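Local coordinates for Lysine/ornithine decarboxylase (Selenomonas ruminantium, PDB 5GJO), which catalyses the pyridoxal 5'-phosphate-dependent decarboxylation of L-lysine to cadaverine and of L-ornithine to putrescine with similar efficiency, working as a homodimer, at residues 32-37 with 262-267; 286-289 with 293-296; 370-373 with 377-380. The protein carries 2 engineered substitutions. One frame throughout, in Å; residues are numbered along the deposited sequence.

In the fold
Followed from the N terminus, the chain opens contact 1 on helix 28-41 and closes it at residues 262-267, with all eight parallel strands of the cofactor-binding barrel lying between. Contact 1 thus ties the helix before the first barrel strand to the mixed β-sheet. Contacts 2 and 3 follow in series, and no contact nests in or crosses another. Each of these two closes a short loop of three intervening residues: contact 2 between strand 283-286 and helix 296-299, contact 3 between strand 369-371 and the C-terminal helix 376-384. Contacts 1 and 3 reach the same sheet, their centres about 15 Å apart; the centre of contact 2 lies about 21 Å from that of contact 1.

Contact 1: residues 32-37 with 262-267; sequences EENYQF and CGTAVN
N34 and T264 meet at the junction between the PLP-binding α/β barrel and the β-sheet domain, the two parts of the fold of class-II Orn/Lys/Arg decarboxylases. N34 sits on helix 28-41, which leads into the first barrel strand, whereas T264 lies in the turn between helix 259-263 and strand 266-276. The one polar link across the contact runs from N34 ND2 to T264 OG1, 3.1 Å long and nearly straight, with an N-H...O angle of 164°. T264 OG1 is tilted 15° out of the amide plane of N34. With chi1 at 46°, OG1 of T264 is wedged between its own backbone N and carbonyl carbon and faces the helix.

The tight part is therefore a small, buried cluster round this amide. The stronger partner of N34 ND2 is M261 O, just before the second segment, while OD1 accepts from K30 NZ, so both ends of the group are engaged and its rotation should be well fixed. K30 additionally forms a salt bridge with E33, and Y260 OH bonds to N34 O, which ties helix 28-41 to helix 259-263. Toward residues 32-37 the rest of the fit is looser. C262 directs its CB away from them and packs instead on V31 and on I59 of helix 57-65. A265 CB stays 4.7 Å from N34 ND2, but rests on K30 and V31 one turn earlier in the helix. E32, E33 and Q36 are partly exposed and lie too far away to touch 262-267. The small buried area, 97 Å², agrees with a contact resting mainly on one bond. The turn presenting T264 has its own backbone bond, A265 N to C262 O at 2.9 Å.

Contact 2: residues 286-289 with 293-296; sequences LDEG and CFSG
E288 sets its CG opposite the backbone N (chi1 -171°) and then bends at chi2 (76°), which folds the carboxylate back to the main chain of C293. This is a compact connecting loop between strand 283-286 of the β-sheet domain and helix 296-299, in which one acidic side chain bonds to the backbone on the far side of the turn. C293 N donates to E288 OE1 over 2.7 Å with an N-H...O angle of 168°. The donor meets the anti side of that oxygen and stands somewhat out of the carboxylate plane. C293 SG comes within 3.3 Å of E288 OE1 as well, so the oxygen lies against both the main chain and the side chain of one residue.

A second, more bent bond joins the backbones: F294 N to G289 O, 3.2 Å, with the donor above the carbonyl plane rather than on a lone pair. The two bonds, to consecutive N-H groups of 293 and 294, hold the loop together at adjacent points. F294 brings its ring edge to G289 O, which lies in the ring plane, and F294 CD2 reaches G289 CA at 3.7 Å. The ring also packs on L268, L330 and V347 of the β-domain.

S295 takes the loop toward the dimer interface, packing on Y299 of the second subunit, with its side chain about 4 Å from a bound sodium ion; its OG bonds to S357 OG. Across the contact, E288 O is buried without a hydrogen-bond partner, its nearest neighbour in the second segment being F294 CE2 at 3.6 Å.

Contact 3: residues 370-373 with 377-380; sequences IIFE and EYAA
Y378, in the first turn of the C-terminal helix 376-384, meets F372 at its ring edge and E373 over one face, just past the turn that joins strand 369-371 of the β-sheet domain to this helix. The contact rests on how F372 and E373 are each set against Y378. The rings of F372 and Y378 are steeply inclined, their planes 76° apart and their centroids 5.9 Å apart. What bears on the F372 face is Y378 CB, a CH-pi contact 4.1 Å from the ring centroid and shifted toward the rim. F372 CE1 meanwhile touches E377 CB at 3.8 Å.

The tyrosine ring has its own CH-pi partner. E373 CG rests over its centre, 3.6 Å from the centroid and 12° off the ring normal. The bend of E373 at chi2 (73°) lets the methylene lie over the ring while the carboxylate turns off to the start of helix 28-41, where it accepts from L28 N and D29 N. Y378 OH bonds to D29 of that same helix start, so ring and acid both converge on it. E377 points its carboxylate elsewhere, to T14 and in a salt bridge to R18 of helix 9-18. Where the two aromatic side chains touch directly, F372 CD2 lies 3.9 Å from Y378 CD1.

Contact 1: residues 32-37 with 262-267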
# COMPACT_ATOMS: atom_id res chain seq x y z
N GLU A 32 -23.87 12.85 -2.32
CA GLU A 32 -24.65 13.94 -2.88
C GLU A 32 -24.86 15.08 -1.93
O GLU A 32 -24.73 16.26 -2.36
CB GLU A 32 -25.98 13.35 -3.45
CG GLU A 32 -26.94 14.40 -3.98
CD GLU A 32 -28.13 13.80 -4.81
OE1 GLU A 32 -28.28 12.60 -4.89
OE2 GLU A 32 -29.00 14.55 -5.24
N GLU A 33 -25.19 14.79 -0.65
CA GLU A 33 -25.33 15.78 0.34
C GLU A 33 -24.05 16.62 0.50
O GLU A 33 -24.10 17.89 0.67
CB GLU A 33 -25.72 15.18 1.67
CG GLU A 33 -25.83 16.12 2.83
CD GLU A 33 -26.19 15.33 4.12
OE1 GLU A 33 -27.36 14.93 4.19
OE2 GLU A 33 -25.32 15.12 5.03
N ASN A 34 -22.91 15.91 0.51
CA ASN A 34 -21.63 16.64 0.57
C ASN A 34 -21.39 17.56 -0.65
O ASN A 34 -20.88 18.70 -0.49
CB ASN A 34 -20.45 15.65 0.70
CG ASN A 34 -20.42 14.97 2.05
OD1 ASN A 34 -20.99 15.47 3.03
ND2 ASN A 34 -19.61 13.89 2.15
N TYR A 35 -21.73 17.11 -1.85
CA TYR A 35 -21.58 17.92 -3.02
C TYR A 35 -22.49 19.14 -2.89
O TYR A 35 -22.09 20.27 -3.13
CB TYR A 35 -21.94 17.09 -4.28
CG TYR A 35 -21.69 17.82 -5.56
CD1 TYR A 35 -20.42 17.80 -6.16
CD2 TYR A 35 -22.68 18.60 -6.12
CE1 TYR A 35 -20.20 18.46 -7.34
CE2 TYR A 35 -22.46 19.29 -7.31
CZ TYR A 35 -21.22 19.23 -7.91
OH TYR A 35 -20.94 19.89 -9.11
N GLN A 36 -23.73 18.93 -2.53
CA GLN A 36 -24.66 20.07 -2.42
C GLN A 36 -24.28 21.06 -1.34
O GLN A 36 -24.48 22.25 -1.53
CB GLN A 36 -26.10 19.62 -2.23
CG GLN A 36 -26.62 18.90 -3.49
CD GLN A 36 -26.49 19.65 -4.87
OE1 GLN A 36 -26.35 20.90 -4.97
NE2 GLN A 36 -26.50 18.87 -5.94
N PHE A 37 -23.78 20.59 -0.21
CA PHE A 37 -23.32 21.47 0.84
C PHE A 37 -22.20 22.38 0.30
O PHE A 37 -22.16 23.55 0.61
CB PHE A 37 -22.80 20.62 1.99
CG PHE A 37 -22.29 21.38 3.18
CD1 PHE A 37 -20.98 21.76 3.24
CD2 PHE A 37 -23.10 21.59 4.29
CE1 PHE A 37 -20.47 22.40 4.37
CE2 PHE A 37 -22.59 22.19 5.45
CZ PHE A 37 -21.26 22.59 5.47
N CYS A 262 -16.16 12.16 -0.14
CA CYS A 262 -16.65 10.83 0.27
C CYS A 262 -16.21 10.43 1.66
O CYS A 262 -16.58 9.36 2.10
CB CYS A 262 -16.23 9.77 -0.72
SG CYS A 262 -16.47 10.20 -2.44
N GLY A 263 -15.35 11.22 2.33
CA GLY A 263 -14.77 10.76 3.56
C GLY A 263 -15.80 10.33 4.57
O GLY A 263 -15.69 9.25 5.20
N THR A 264 -16.82 11.15 4.69
CA THR A 264 -17.88 10.92 5.68
C THR A 264 -19.07 10.09 5.08
O THR A 264 -20.12 9.99 5.68
CB THR A 264 -18.51 12.22 6.14
OG1 THR A 264 -18.79 13.04 5.02
CG2 THR A 264 -17.48 12.93 7.07
N ALA A 265 -18.89 9.47 3.92
CA ALA A 265 -19.91 8.72 3.25
C ALA A 265 -19.70 7.21 3.21
O ALA A 265 -20.44 6.52 2.53
CB ALA A 265 -20.09 9.23 1.85
N VAL A 266 -18.64 6.68 3.83
CA VAL A 266 -18.23 5.30 3.71
C VAL A 266 -17.90 4.72 5.10
O VAL A 266 -17.28 5.44 5.93
CB VAL A 266 -17.05 5.15 2.75
CG1 VAL A 266 -16.68 3.69 2.57
CG2 VAL A 266 -17.31 5.82 1.42
N ASN A 267 -18.34 3.50 5.37
CA ASN A 267 -18.01 2.79 6.60
C ASN A 267 -17.35 1.47 6.21
O ASN A 267 -17.63 0.94 5.18
CB ASN A 267 -19.25 2.42 7.44
CG ASN A 267 -19.95 3.61 8.08
OD1 ASN A 267 -20.93 3.43 8.78
ND2 ASN A 267 -19.45 4.81 7.84

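Contact 2: residues 286-289 with 293-296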
# COMPACT_ATOMS: atom_id res chain seq x y z
N LEU A 286 -8.58 -8.65 13.38
CA LEU A 286 -9.64 -8.34 12.39
C LEU A 286 -9.32 -8.87 11.01
O LEU A 286 -8.19 -9.13 10.77
CB LEU A 286 -9.87 -6.81 12.30
CG LEU A 286 -10.14 -6.15 13.67
CD1 LEU A 286 -10.31 -4.66 13.45
CD2 LEU A 286 -11.40 -6.75 14.25
N ASP A 287 -10.34 -9.02 10.14
CA ASP A 287 -10.13 -9.43 8.80
C ASP A 287 -9.79 -8.34 7.79
O ASP A 287 -9.61 -8.67 6.61
CB ASP A 287 -11.16 -10.44 8.30
CG ASP A 287 -12.61 -9.91 8.27
OD1 ASP A 287 -12.85 -8.69 8.38
OD2 ASP A 287 -13.53 -10.76 8.08
N GLU A 288 -9.59 -7.14 8.27
CA GLU A 288 -9.05 -6.04 7.52
C GLU A 288 -7.93 -5.40 8.31
O GLU A 288 -8.04 -5.25 9.53
CB GLU A 288 -10.11 -5.02 7.11
CG GLU A 288 -9.64 -3.93 6.13
CD GLU A 288 -9.49 -4.36 4.67
OE1 GLU A 288 -9.24 -3.46 3.85
OE2 GLU A 288 -9.68 -5.59 4.35
N GLY A 289 -6.89 -4.93 7.65
CA GLY A 289 -5.73 -4.36 8.41
C GLY A 289 -4.96 -3.28 7.63
O GLY A 289 -5.46 -2.65 6.64
N CYS A 293 -7.68 -1.25 3.93
CA CYS A 293 -8.28 0.03 4.19
C CYS A 293 -7.59 0.84 5.31
O CYS A 293 -7.57 2.06 5.23
CB CYS A 293 -9.78 -0.06 4.50
SG CYS A 293 -10.57 -0.60 2.95
N PHE A 294 -6.93 0.19 6.23
CA PHE A 294 -6.22 0.90 7.28
C PHE A 294 -4.85 1.35 6.86
O PHE A 294 -4.09 1.87 7.69
CB PHE A 294 -6.10 0.07 8.56
CG PHE A 294 -7.40 -0.25 9.24
CD1 PHE A 294 -7.91 0.64 10.15
CD2 PHE A 294 -8.00 -1.50 9.08
CE1 PHE A 294 -9.08 0.33 10.85
CE2 PHE A 294 -9.17 -1.81 9.81
CZ PHE A 294 -9.69 -0.88 10.66
N SER A 295 -4.50 1.20 5.57
CA SER A 295 -3.24 1.76 5.03
C SER A 295 -3.08 3.24 5.21
O SER A 295 -1.94 3.72 5.31
CB SER A 295 -3.12 1.43 3.50
OG SER A 295 -4.30 1.91 2.80
N GLY A 296 -4.19 3.99 5.38
CA GLY A 296 -4.14 5.39 5.75
C GLY A 296 -3.40 5.68 7.07
O GLY A 296 -2.88 6.77 7.26

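Contact 3: residues 370-373 with 377-380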
# COMPACT_ATOMS: atom_id res chain seq x y z
N ILE A 370 -19.48 -1.71 -1.32
CA ILE A 370 -20.91 -2.06 -1.46
C ILE A 370 -21.69 -0.73 -1.51
O ILE A 370 -21.40 0.19 -0.72
CB ILE A 370 -21.39 -2.89 -0.25
CG1 ILE A 370 -20.54 -4.15 -0.06
CG2 ILE A 370 -22.86 -3.25 -0.31
CD1 ILE A 370 -20.42 -5.03 -1.29
N ILE A 371 -22.58 -0.60 -2.48
CA ILE A 371 -23.39 0.59 -2.62
C ILE A 371 -24.62 0.46 -1.72
O ILE A 371 -25.48 -0.39 -1.94
CB ILE A 371 -23.81 0.90 -4.08
CG1 ILE A 371 -22.58 0.94 -5.00
CG2 ILE A 371 -24.64 2.17 -4.16
CD1 ILE A 371 -21.52 1.92 -4.51
N PHE A 372 -24.71 1.31 -0.73
CA PHE A 372 -25.74 1.21 0.30
C PHE A 372 -27.16 1.34 -0.28
O PHE A 372 -28.07 0.58 0.04
CB PHE A 372 -25.56 2.27 1.37
CG PHE A 372 -26.46 2.12 2.56
CD1 PHE A 372 -26.47 0.96 3.26
CD2 PHE A 372 -27.25 3.12 2.96
CE1 PHE A 372 -27.27 0.78 4.39
CE2 PHE A 372 -28.06 2.97 4.10
CZ PHE A 372 -28.09 1.81 4.80
N GLU A 373 -27.31 2.18 -1.27
CA GLU A 373 -28.66 2.48 -1.86
C GLU A 373 -29.16 1.29 -2.71
O GLU A 373 -30.36 1.26 -3.06
CB GLU A 373 -28.62 3.77 -2.70
CG GLU A 373 -28.56 5.06 -1.96
CD GLU A 373 -27.24 5.34 -1.32
OE1 GLU A 373 -27.26 6.28 -0.51
OE2 GLU A 373 -26.21 4.64 -1.63
N GLU A 377 -31.32 -2.65 3.32
CA GLU A 377 -31.22 -1.79 4.52
C GLU A 377 -31.49 -0.31 4.23
O GLU A 377 -32.04 0.39 5.08
CB GLU A 377 -29.84 -1.91 5.17
CG GLU A 377 -29.55 -3.27 5.78
CD GLU A 377 -29.22 -4.44 4.82
OE1 GLU A 377 -29.03 -4.22 3.61
OE2 GLU A 377 -29.10 -5.65 5.27
N TYR A 378 -31.10 0.19 3.07
CA TYR A 378 -31.42 1.57 2.66
C TYR A 378 -32.87 1.75 2.47
O TYR A 378 -33.49 2.71 2.98
CB TYR A 378 -30.68 1.90 1.37
CG TYR A 378 -31.00 3.20 0.81
CD1 TYR A 378 -30.55 4.41 1.42
CD2 TYR A 378 -31.81 3.28 -0.33
CE1 TYR A 378 -30.88 5.67 0.83
CE2 TYR A 378 -32.19 4.51 -0.85
CZ TYR A 378 -31.68 5.68 -0.32
OH TYR A 378 -32.01 6.90 -0.87
N ALA A 379 -33.46 0.79 1.76
CA ALA A 379 -34.88 0.83 1.54
C ALA A 379 -35.62 0.84 2.91
O ALA A 379 -36.69 1.53 3.10
CB ALA A 379 -35.34 -0.34 0.74
N ALA A 380 -35.12 0.06 3.85
CA ALA A 380 -35.71 0.01 5.17
C ALA A 380 -35.63 1.38 5.86
O ALA A 380 -36.51 1.77 6.59
CB ALA A 380 -35.05 -1.06 6.01